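Local structure of intracellular protein transport protein USO1 (Saccharomyces cerevisiae S288c, 6LSU) at residues Trp299-Ile304 against Asn349-Val354; Lys558-Ser564 against Asp599-Asp603; Leu287-Ile291 against Val340-Leu344. The protein is required for protein transport from the endoplasmic reticulum to the Golgi complex, the present chain being the globular head of this coiled-coil tether. All blocks are in the same frame, centred on the assembly; numbering follows the deposited sequence.

Contact 1 of 3, residues Trp299-Ile304 against Asn349-Val354; sequences WNDQRI and NIPKKV
Trp299 and Pro351 face each other with their CA atoms 7.3 Å apart, and the backbones stay about as near at the other end, where the CA atoms of Ile304 and Val354 are 6.6 Å apart. Between these two pairs, the loop 349-354 runs past the start of helix 301-317. The indole of Trp299 does most of the work. Pro351 lays its CD over one face of the five-membered ring, 3.3 Å from its centroid and only 8° off the normal, which makes a CH-pi contact. The indole edge is used differently: NE1 gives a hydrogen bond of 3.0 Å to Asn349 O, reaching it from above the carbonyl plane. Held over one face and by this bent bond (143°), the ring is probably limited in its tilt. The Asn349 amide lies beside Trp299 CD1, its ND2 bonding to Phe297 O. Further along, Ile304 has CG1 beside its backbone N (chi1 -73°), a setting that carries CD1 to Pro351 CB at 3.7 Å, while its CG2 meets Val354 CG2. Toward solvent, Asp301 OD1 and Lys353 NZ form a long salt bridge of 3.9 Å. Asn300 is the N-cap of helix 301-317, its OD1 accepting from Arg303 N. The arrangement is a joint between ARM 5 and ARM 6 of the helical-repeat solenoid, made by an inter-helix loop packing on a capped helix start.

Contact 2 of 3, residues Lys558-Ser564 against Asp599-Asp603; sequences KAIQTIS and DFLSD
Gln561 reaches across to helix 594-601, where its NE2 is placed to give a hydrogen bond to Asp599 O. At 2.4 Å the modelled distance between these two atoms is implausibly short, so the details of this bond are doubtful. A bend at chi2 (62°) brings NE2 to Asp599 O and OE1 beside Asp603 CB. Next to Gln561, Ile560 packs on the same turn of helix: its CD1 lies 3.9 Å from Asp599 CB, and its CG2 4.2 Å from Phe600 CB. Ser564, one turn on, places OG near the plane of the Phe600 ring, 3.7 Å from CD1, at the edge and not over a face.

A second shell positions these groups. Asp599 O also accepts from Ser602 OG at 2.9 Å, so this carbonyl probably serves two side chains. Ser564 OG is turned back to Ile560 O, a bond of 2.8 Å that fixes the hydroxyl set against Phe600. The Asp599 carboxylate has its partner outside the pair, a salt bridge from OD2 to Arg543, while the Lys558 side chain crosses that of Asp599 at about a right angle, its CD 3.8 Å from Asp599 OD2. Helix 577-590 touches both segments, Trp589 on Ile560 and Leu590 on Phe600, and Phe600 also meets Val606 and Leu610 of helix 604-614. Packing of Ile560 and Ser564 from helix 559-568 on Phe600 of helix 594-601, with the glutamine secondary, makes a joint between ARM 9 and ARM 10 in the armadillo-type head.

Contact 3 of 3, residues Leu287-Ile291 against Val340-Leu344; sequences LSEPI and VVLRL
Leu344 and Leu287 meet where the turn after helix 280-287 lies on helix 337-346, and apolar contacts make up nearly all of the interface. Leu344 extends into the turn with CG beside its own backbone N (chi1 -71°). One of its methyls, CD2, lies 3.8 Å from Pro290 CG and also 3.8 Å from Ile291 CD1; the Leu344 and Leu287 side chains cross at about a right angle, CD1 to CD2. With an alanine here in place of Leu344, the turn and helix would probably be left with a gap, Pro290, Ile291 and Leu287 losing their shared partner. Val340, one helical turn earlier, sets CG1 against Leu287 CB at 3.8 Å and Ser288 CB at 3.7 Å. Ile291 completes the apolar group by bringing CD1 within 3.6 Å of CB of Arg343, whose side chain lies crosswise to its own.

The polar bonds lie within the individual segments or go to their neighbours. Ile291 N bonds to Ser288 O at 3.1 Å, closing a type I beta turn that presents Pro290 and Ile291 together. Ser288 OG is taken up by His285 O in the preceding helix.

Neighbouring helices add to this core: Ile307 of helix 301-317 touches Leu287, Pro290 and Leu344. The turn thus packs on helices 301-317 and 337-346, while helix 354-366 packs on helix 337-346 through Ala358 on Leu344.

Read from the N terminus, the chain first passes 287-291 and 299-304, and then returns to each in the same order. Contact 3 closes a span of 48 residues when helix 337-346 arrives; contact 1, opened inside that span, closes a span of 44 just afterwards. The two therefore cross instead of nesting, and together they bind ARM 5 to ARM 6. They also touch, Trp299 CZ2 lying 3.5 Å from Pro290 CB, so one continuous packing zone results. Contact 2 follows separately, closing 34 residues between ARM 9 and ARM 10; its nearest atoms are about 29 Å from contact 3 and about 32 Å from contact 1.

Contact 1 of 3, residues Trp299-Ile304 against Asn349-Val354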
loop_
_atom_site.group_PDB
_atom_site.type_symbol
_atom_site.label_atom_id
_atom_site.label_comp_id
_atom_site.label_asym_id
_atom_site.label_seq_id
_atom_site.Cartn_x
_atom_site.Cartn_y
_atom_site.Cartn_z
ATOM N N TRP A 299 1.895 -8.774 -19.365
ATOM C CA TRP A 299 1.848 -7.771 -18.283
ATOM C C TRP A 299 1.985 -6.401 -18.942
ATOM O O TRP A 299 2.729 -6.278 -19.907
ATOM C CB TRP A 299 2.907 -8.045 -17.217
ATOM C CG TRP A 299 2.500 -9.098 -16.217
ATOM C CD1 TRP A 299 3.032 -10.345 -16.100
ATOM C CD2 TRP A 299 1.485 -8.998 -15.185
ATOM N NE1 TRP A 299 2.449 -11.002 -15.069
ATOM C CE2 TRP A 299 1.462 -10.229 -14.515
ATOM C CE3 TRP A 299 0.565 -8.027 -14.808
ATOM C CZ2 TRP A 299 0.587 -10.500 -13.458
ATOM C CZ3 TRP A 299 -0.312 -8.282 -13.775
ATOM C CH2 TRP A 299 -0.303 -9.505 -13.113
ATOM N N ASN A 300 1.132 -5.469 -18.510
ATOM C CA ASN A 300 1.126 -4.044 -18.887
ATOM C C ASN A 300 0.547 -3.278 -17.710
ATOM O O ASN A 300 0.121 -3.931 -16.760
ATOM C CB ASN A 300 0.321 -3.823 -20.155
ATOM C CG ASN A 300 -1.170 -4.069 -20.004
ATOM O OD1 ASN A 300 -1.770 -3.925 -18.917
ATOM N ND2 ASN A 300 -1.796 -4.359 -21.127
ATOM N N ASP A 301 0.562 -1.961 -17.791
ATOM C CA ASP A 301 0.253 -1.042 -16.677
ATOM C C ASP A 301 -1.196 -1.264 -16.241
ATOM O O ASP A 301 -1.487 -1.254 -15.077
ATOM C CB ASP A 301 0.519 0.395 -17.120
ATOM C CG ASP A 301 1.986 0.772 -17.078
ATOM O OD1 ASP A 301 2.651 0.385 -16.102
ATOM O OD2 ASP A 301 2.459 1.405 -18.011
ATOM N N GLN A 302 -2.097 -1.534 -17.170
ATOM C CA GLN A 302 -3.517 -1.717 -16.812
ATOM C C GLN A 302 -3.681 -3.010 -15.994
ATOM O O GLN A 302 -4.427 -2.999 -14.922
ATOM C CB GLN A 302 -4.381 -1.689 -18.058
ATOM C CG GLN A 302 -5.863 -1.699 -17.743
ATOM C CD GLN A 302 -6.221 -0.566 -16.810
ATOM O OE1 GLN A 302 -6.140 0.588 -17.186
ATOM N NE2 GLN A 302 -6.684 -0.858 -15.601
ATOM N N ARG A 303 -3.047 -4.105 -16.450
ATOM C CA ARG A 303 -3.242 -5.409 -15.743
ATOM C C ARG A 303 -2.558 -5.367 -14.379
ATOM O O ARG A 303 -3.128 -5.912 -13.424
ATOM C CB ARG A 303 -2.706 -6.536 -16.599
ATOM C CG ARG A 303 -3.392 -6.547 -17.954
ATOM C CD ARG A 303 -2.702 -7.433 -18.907
ATOM N NE ARG A 303 -3.530 -7.491 -20.074
ATOM C CZ ARG A 303 -3.499 -8.447 -20.956
ATOM N NH1 ARG A 303 -2.631 -9.425 -20.826
ATOM N NH2 ARG A 303 -4.350 -8.401 -21.950
ATOM N N ILE A 304 -1.444 -4.642 -14.278
ATOM C CA ILE A 304 -0.732 -4.394 -12.986
ATOM C C ILE A 304 -1.672 -3.702 -11.999
ATOM O O ILE A 304 -1.781 -4.169 -10.829
ATOM C CB ILE A 304 0.557 -3.575 -13.185
ATOM C CG1 ILE A 304 1.615 -4.482 -13.849
ATOM C CG2 ILE A 304 1.058 -2.968 -11.858
ATOM C CD1 ILE A 304 2.867 -3.750 -14.351
ATOM N N ASN A 349 7.061 -14.804 -13.469
ATOM C CA ASN A 349 6.514 -13.820 -14.450
ATOM C C ASN A 349 5.518 -12.918 -13.711
ATOM O O ASN A 349 4.330 -13.072 -13.933
ATOM C CB ASN A 349 5.913 -14.531 -15.660
ATOM C CG ASN A 349 5.279 -13.583 -16.647
ATOM O OD1 ASN A 349 5.929 -12.633 -17.078
ATOM N ND2 ASN A 349 4.022 -13.854 -17.008
ATOM N N ILE A 350 6.030 -12.095 -12.783
ATOM C CA ILE A 350 5.256 -11.104 -11.985
ATOM C C ILE A 350 6.015 -9.781 -11.955
ATOM O O ILE A 350 7.180 -9.766 -11.518
ATOM C CB ILE A 350 5.021 -11.591 -10.558
ATOM C CG1 ILE A 350 4.150 -12.841 -10.528
ATOM C CG2 ILE A 350 4.451 -10.457 -9.705
ATOM C CD1 ILE A 350 2.761 -12.634 -11.018
ATOM N N PRO A 351 5.399 -8.660 -12.386
ATOM C CA PRO A 351 6.021 -7.348 -12.276
ATOM C C PRO A 351 6.474 -6.934 -10.857
ATOM O O PRO A 351 5.877 -7.307 -9.924
ATOM C CB PRO A 351 4.907 -6.411 -12.782
ATOM C CG PRO A 351 4.133 -7.289 -13.783
ATOM C CD PRO A 351 4.081 -8.610 -13.037
ATOM N N LYS A 352 7.580 -6.186 -10.780
ATOM C CA LYS A 352 8.212 -5.635 -9.564
ATOM C C LYS A 352 7.180 -4.848 -8.750
ATOM O O LYS A 352 7.189 -4.914 -7.543
ATOM C CB LYS A 352 9.389 -4.741 -9.959
ATOM C CG LYS A 352 10.483 -5.507 -10.701
ATOM C CD LYS A 352 11.731 -4.715 -11.075
ATOM C CE LYS A 352 12.759 -5.599 -11.769
ATOM N NZ LYS A 352 13.930 -4.823 -12.268
ATOM N N LYS A 353 6.319 -4.097 -9.401
ATOM C CA LYS A 353 5.281 -3.320 -8.686
ATOM C C LYS A 353 4.227 -4.246 -8.067
ATOM O O LYS A 353 3.506 -3.777 -7.137
ATOM C CB LYS A 353 4.492 -2.445 -9.653
ATOM C CG LYS A 353 5.223 -1.252 -10.219
ATOM C CD LYS A 353 4.305 -0.049 -10.291
ATOM C CE LYS A 353 4.763 0.978 -11.301
ATOM N NZ LYS A 353 4.415 0.540 -12.674
ATOM N N VAL A 354 4.098 -5.488 -8.562
ATOM C CA VAL A 354 3.088 -6.435 -8.017
ATOM C C VAL A 354 3.643 -7.206 -6.837
ATOM O O VAL A 354 2.864 -7.286 -5.861
ATOM C CB VAL A 354 2.512 -7.360 -9.090
ATOM C CG1 VAL A 354 1.558 -8.358 -8.452
ATOM C CG2 VAL A 354 1.832 -6.544 -10.167
#

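Contact 2 of 3, residues Lys558-Ser564 against Asp599-Asp603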
loop_
_atom_site.group_PDB
_atom_site.type_symbol
_atom_site.label_atom_id
_atom_site.label_comp_id
_atom_site.label_asym_id
_atom_site.label_seq_id
_atom_site.Cartn_x
_atom_site.Cartn_y
_atom_site.Cartn_z
ATOM N N LYS A 558 31.675 -17.386 21.356
ATOM C CA LYS A 558 30.236 -17.090 21.608
ATOM C C LYS A 558 29.745 -15.922 20.733
ATOM O O LYS A 558 30.588 -15.185 20.199
ATOM C CB LYS A 558 30.017 -16.663 23.057
ATOM C CG LYS A 558 29.531 -17.741 24.004
ATOM C CD LYS A 558 29.328 -17.189 25.413
ATOM C CE LYS A 558 28.297 -17.933 26.227
ATOM N NZ LYS A 558 28.325 -19.394 25.968
ATOM N N ALA A 559 28.425 -15.723 20.638
ATOM C CA ALA A 559 27.800 -14.805 19.655
ATOM C C ALA A 559 28.298 -13.366 19.881
ATOM O O ALA A 559 28.793 -12.719 18.914
ATOM C CB ALA A 559 26.290 -14.891 19.752
ATOM N N ILE A 560 28.167 -12.854 21.109
ATOM C CA ILE A 560 28.435 -11.426 21.394
ATOM C C ILE A 560 29.915 -11.084 21.154
ATOM O O ILE A 560 30.200 -9.929 20.824
ATOM C CB ILE A 560 28.040 -11.074 22.828
ATOM C CG1 ILE A 560 26.515 -11.070 22.964
ATOM C CG2 ILE A 560 28.668 -9.729 23.218
ATOM C CD1 ILE A 560 25.988 -10.438 24.241
ATOM N N GLN A 561 30.838 -12.002 21.385
ATOM C CA GLN A 561 32.286 -11.730 21.175
ATOM C C GLN A 561 32.595 -11.835 19.672
ATOM O O GLN A 561 33.239 -10.946 19.129
ATOM C CB GLN A 561 33.151 -12.659 22.036
ATOM C CG GLN A 561 34.265 -11.917 22.771
ATOM C CD GLN A 561 33.719 -10.884 23.730
ATOM O OE1 GLN A 561 33.859 -9.678 23.533
ATOM N NE2 GLN A 561 33.071 -11.361 24.780
ATOM N N THR A 562 32.058 -12.832 18.997
ATOM C CA THR A 562 32.099 -12.949 17.506
ATOM C C THR A 562 31.558 -11.682 16.802
ATOM O O THR A 562 32.138 -11.235 15.796
ATOM C CB THR A 562 31.277 -14.135 17.009
ATOM O OG1 THR A 562 31.571 -15.342 17.712
ATOM C CG2 THR A 562 31.541 -14.394 15.543
ATOM N N ILE A 563 30.453 -11.131 17.256
ATOM C CA ILE A 563 29.852 -9.891 16.664
ATOM C C ILE A 563 30.816 -8.725 16.955
ATOM O O ILE A 563 30.963 -7.841 16.052
ATOM C CB ILE A 563 28.430 -9.645 17.240
ATOM C CG1 ILE A 563 27.437 -10.675 16.695
ATOM C CG2 ILE A 563 27.921 -8.233 16.981
ATOM C CD1 ILE A 563 26.191 -10.836 17.534
ATOM N N SER A 564 31.431 -8.706 18.157
ATOM C CA SER A 564 32.389 -7.643 18.597
ATOM C C SER A 564 33.578 -7.575 17.633
ATOM O O SER A 564 33.846 -6.498 17.120
ATOM C CB SER A 564 32.834 -7.846 20.006
ATOM O OG SER A 564 31.766 -7.610 20.925
ATOM N N ASP A 599 28.998 -10.454 28.725
ATOM C CA ASP A 599 29.645 -11.161 27.599
ATOM C C ASP A 599 30.481 -10.120 26.874
ATOM O O ASP A 599 31.609 -10.450 26.470
ATOM C CB ASP A 599 28.629 -11.849 26.691
ATOM C CG ASP A 599 28.129 -13.176 27.221
ATOM O OD1 ASP A 599 28.256 -13.422 28.446
ATOM O OD2 ASP A 599 27.606 -13.944 26.404
ATOM N N PHE A 600 29.955 -8.893 26.758
ATOM C CA PHE A 600 30.625 -7.788 26.026
ATOM C C PHE A 600 31.913 -7.376 26.758
ATOM O O PHE A 600 32.983 -7.338 26.118
ATOM C CB PHE A 600 29.681 -6.589 25.866
ATOM C CG PHE A 600 30.291 -5.419 25.138
ATOM C CD1 PHE A 600 30.782 -5.603 23.858
ATOM C CD2 PHE A 600 30.437 -4.175 25.741
ATOM C CE1 PHE A 600 31.341 -4.550 23.145
ATOM C CE2 PHE A 600 31.028 -3.124 25.056
ATOM C CZ PHE A 600 31.448 -3.305 23.743
ATOM N N LEU A 601 31.785 -7.092 28.062
ATOM C CA LEU A 601 32.847 -6.616 29.009
ATOM C C LEU A 601 33.937 -7.669 29.218
ATOM O O LEU A 601 34.954 -7.332 29.769
ATOM C CB LEU A 601 32.215 -6.295 30.364
ATOM C CG LEU A 601 31.324 -5.055 30.389
ATOM C CD1 LEU A 601 30.811 -4.797 31.776
ATOM C CD2 LEU A 601 32.013 -3.829 29.872
ATOM N N SER A 602 33.720 -8.903 28.827
ATOM C CA SER A 602 34.645 -10.026 29.079
ATOM C C SER A 602 35.753 -10.031 28.035
ATOM O O SER A 602 36.383 -11.080 27.901
ATOM C CB SER A 602 33.908 -11.347 29.049
ATOM O OG SER A 602 33.810 -11.804 27.716
ATOM N N ASP A 603 35.952 -8.947 27.281
ATOM C CA ASP A 603 37.071 -8.912 26.297
ATOM C C ASP A 603 37.624 -7.501 26.185
ATOM O O ASP A 603 37.169 -6.776 25.268
ATOM C CB ASP A 603 36.680 -9.422 24.915
ATOM C CG ASP A 603 37.877 -9.546 23.996
ATOM O OD1 ASP A 603 38.939 -8.951 24.331
ATOM O OD2 ASP A 603 37.740 -10.251 22.969
#

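Contact 3 of 3, residues Leu287-Ile291 against Val340-Leu344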
loop_
_atom_site.group_PDB
_atom_site.type_symbol
_atom_site.label_atom_id
_atom_site.label_comp_id
_atom_site.label_asym_id
_atom_site.label_seq_id
_atom_site.Cartn_x
_atom_site.Cartn_y
_atom_site.Cartn_z
ATOM N N LEU A 287 -7.421 -13.387 -9.202
ATOM C CA LEU A 287 -6.035 -13.268 -8.731
ATOM C C LEU A 287 -5.179 -14.386 -9.344
ATOM O O LEU A 287 -3.983 -14.188 -9.594
ATOM C CB LEU A 287 -6.016 -13.329 -7.209
ATOM C CG LEU A 287 -6.474 -12.063 -6.492
ATOM C CD1 LEU A 287 -6.496 -12.265 -4.976
ATOM C CD2 LEU A 287 -5.528 -10.933 -6.847
ATOM N N SER A 288 -5.764 -15.522 -9.644
ATOM C CA SER A 288 -4.974 -16.713 -10.044
ATOM C C SER A 288 -4.753 -16.688 -11.561
ATOM O O SER A 288 -3.869 -17.416 -12.039
ATOM C CB SER A 288 -5.600 -18.009 -9.583
ATOM O OG SER A 288 -6.443 -18.540 -10.593
ATOM N N GLU A 289 -5.388 -15.766 -12.277
ATOM C CA GLU A 289 -5.230 -15.656 -13.738
ATOM C C GLU A 289 -3.778 -15.635 -14.216
ATOM O O GLU A 289 -3.431 -16.305 -15.183
ATOM C CB GLU A 289 -5.981 -14.449 -14.255
ATOM C CG GLU A 289 -7.272 -14.855 -14.920
ATOM C CD GLU A 289 -8.292 -13.733 -14.975
ATOM O OE1 GLU A 289 -9.520 -13.993 -14.601
ATOM O OE2 GLU A 289 -7.857 -12.627 -15.404
ATOM N N PRO A 290 -2.860 -14.842 -13.647
ATOM C CA PRO A 290 -1.510 -14.773 -14.207
ATOM C C PRO A 290 -0.698 -16.084 -14.139
ATOM O O PRO A 290 0.294 -16.130 -14.784
ATOM C CB PRO A 290 -0.814 -13.745 -13.327
ATOM C CG PRO A 290 -1.931 -13.007 -12.663
ATOM C CD PRO A 290 -3.016 -14.023 -12.450
ATOM N N ILE A 291 -1.134 -17.077 -13.367
ATOM C CA ILE A 291 -0.405 -18.355 -13.129
ATOM C C ILE A 291 -1.030 -19.505 -13.936
ATOM O O ILE A 291 -2.117 -20.010 -13.565
ATOM C CB ILE A 291 -0.425 -18.668 -11.638
ATOM C CG1 ILE A 291 0.344 -17.601 -10.877
ATOM C CG2 ILE A 291 0.079 -20.065 -11.393
ATOM C CD1 ILE A 291 -0.386 -17.193 -9.622
ATOM N N VAL A 340 -2.950 -18.404 -3.285
ATOM C CA VAL A 340 -2.914 -17.679 -4.593
ATOM C C VAL A 340 -2.053 -16.403 -4.460
ATOM O O VAL A 340 -1.260 -16.144 -5.402
ATOM C CB VAL A 340 -4.320 -17.380 -5.120
ATOM C CG1 VAL A 340 -4.239 -16.565 -6.409
ATOM C CG2 VAL A 340 -5.055 -18.684 -5.381
ATOM N N VAL A 341 -2.207 -15.610 -3.393
ATOM C CA VAL A 341 -1.391 -14.360 -3.355
ATOM C C VAL A 341 0.108 -14.707 -3.176
ATOM O O VAL A 341 0.916 -14.015 -3.718
ATOM C CB VAL A 341 -1.943 -13.260 -2.415
ATOM C CG1 VAL A 341 -3.448 -13.266 -2.287
ATOM C CG2 VAL A 341 -1.270 -13.209 -1.102
ATOM N N LEU A 342 0.461 -15.782 -2.472
ATOM C CA LEU A 342 1.871 -16.210 -2.278
ATOM C C LEU A 342 2.420 -16.734 -3.576
ATOM O O LEU A 342 3.606 -16.525 -3.780
ATOM C CB LEU A 342 1.987 -17.314 -1.226
ATOM C CG LEU A 342 1.752 -16.895 0.220
ATOM C CD1 LEU A 342 1.814 -18.124 1.132
ATOM C CD2 LEU A 342 2.763 -15.856 0.635
ATOM N N ARG A 343 1.601 -17.345 -4.440
ATOM C CA ARG A 343 2.038 -17.660 -5.829
ATOM C C ARG A 343 2.377 -16.363 -6.557
ATOM O O ARG A 343 3.382 -16.374 -7.256
ATOM C CB ARG A 343 0.996 -18.467 -6.600
ATOM C CG ARG A 343 1.073 -19.946 -6.278
ATOM C CD ARG A 343 0.107 -20.754 -7.146
ATOM N NE ARG A 343 -0.365 -21.897 -6.371
ATOM C CZ ARG A 343 -1.621 -22.114 -5.988
ATOM N NH1 ARG A 343 -2.602 -21.309 -6.363
ATOM N NH2 ARG A 343 -1.893 -23.161 -5.232
ATOM N N LEU A 344 1.559 -15.315 -6.436
ATOM C CA LEU A 344 1.815 -14.019 -7.107
ATOM C C LEU A 344 3.121 -13.412 -6.550
ATOM O O LEU A 344 3.848 -12.763 -7.329
ATOM C CB LEU A 344 0.623 -13.080 -6.900
ATOM C CG LEU A 344 -0.657 -13.453 -7.657
ATOM C CD1 LEU A 344 -1.777 -12.520 -7.270
ATOM C CD2 LEU A 344 -0.489 -13.402 -9.164
#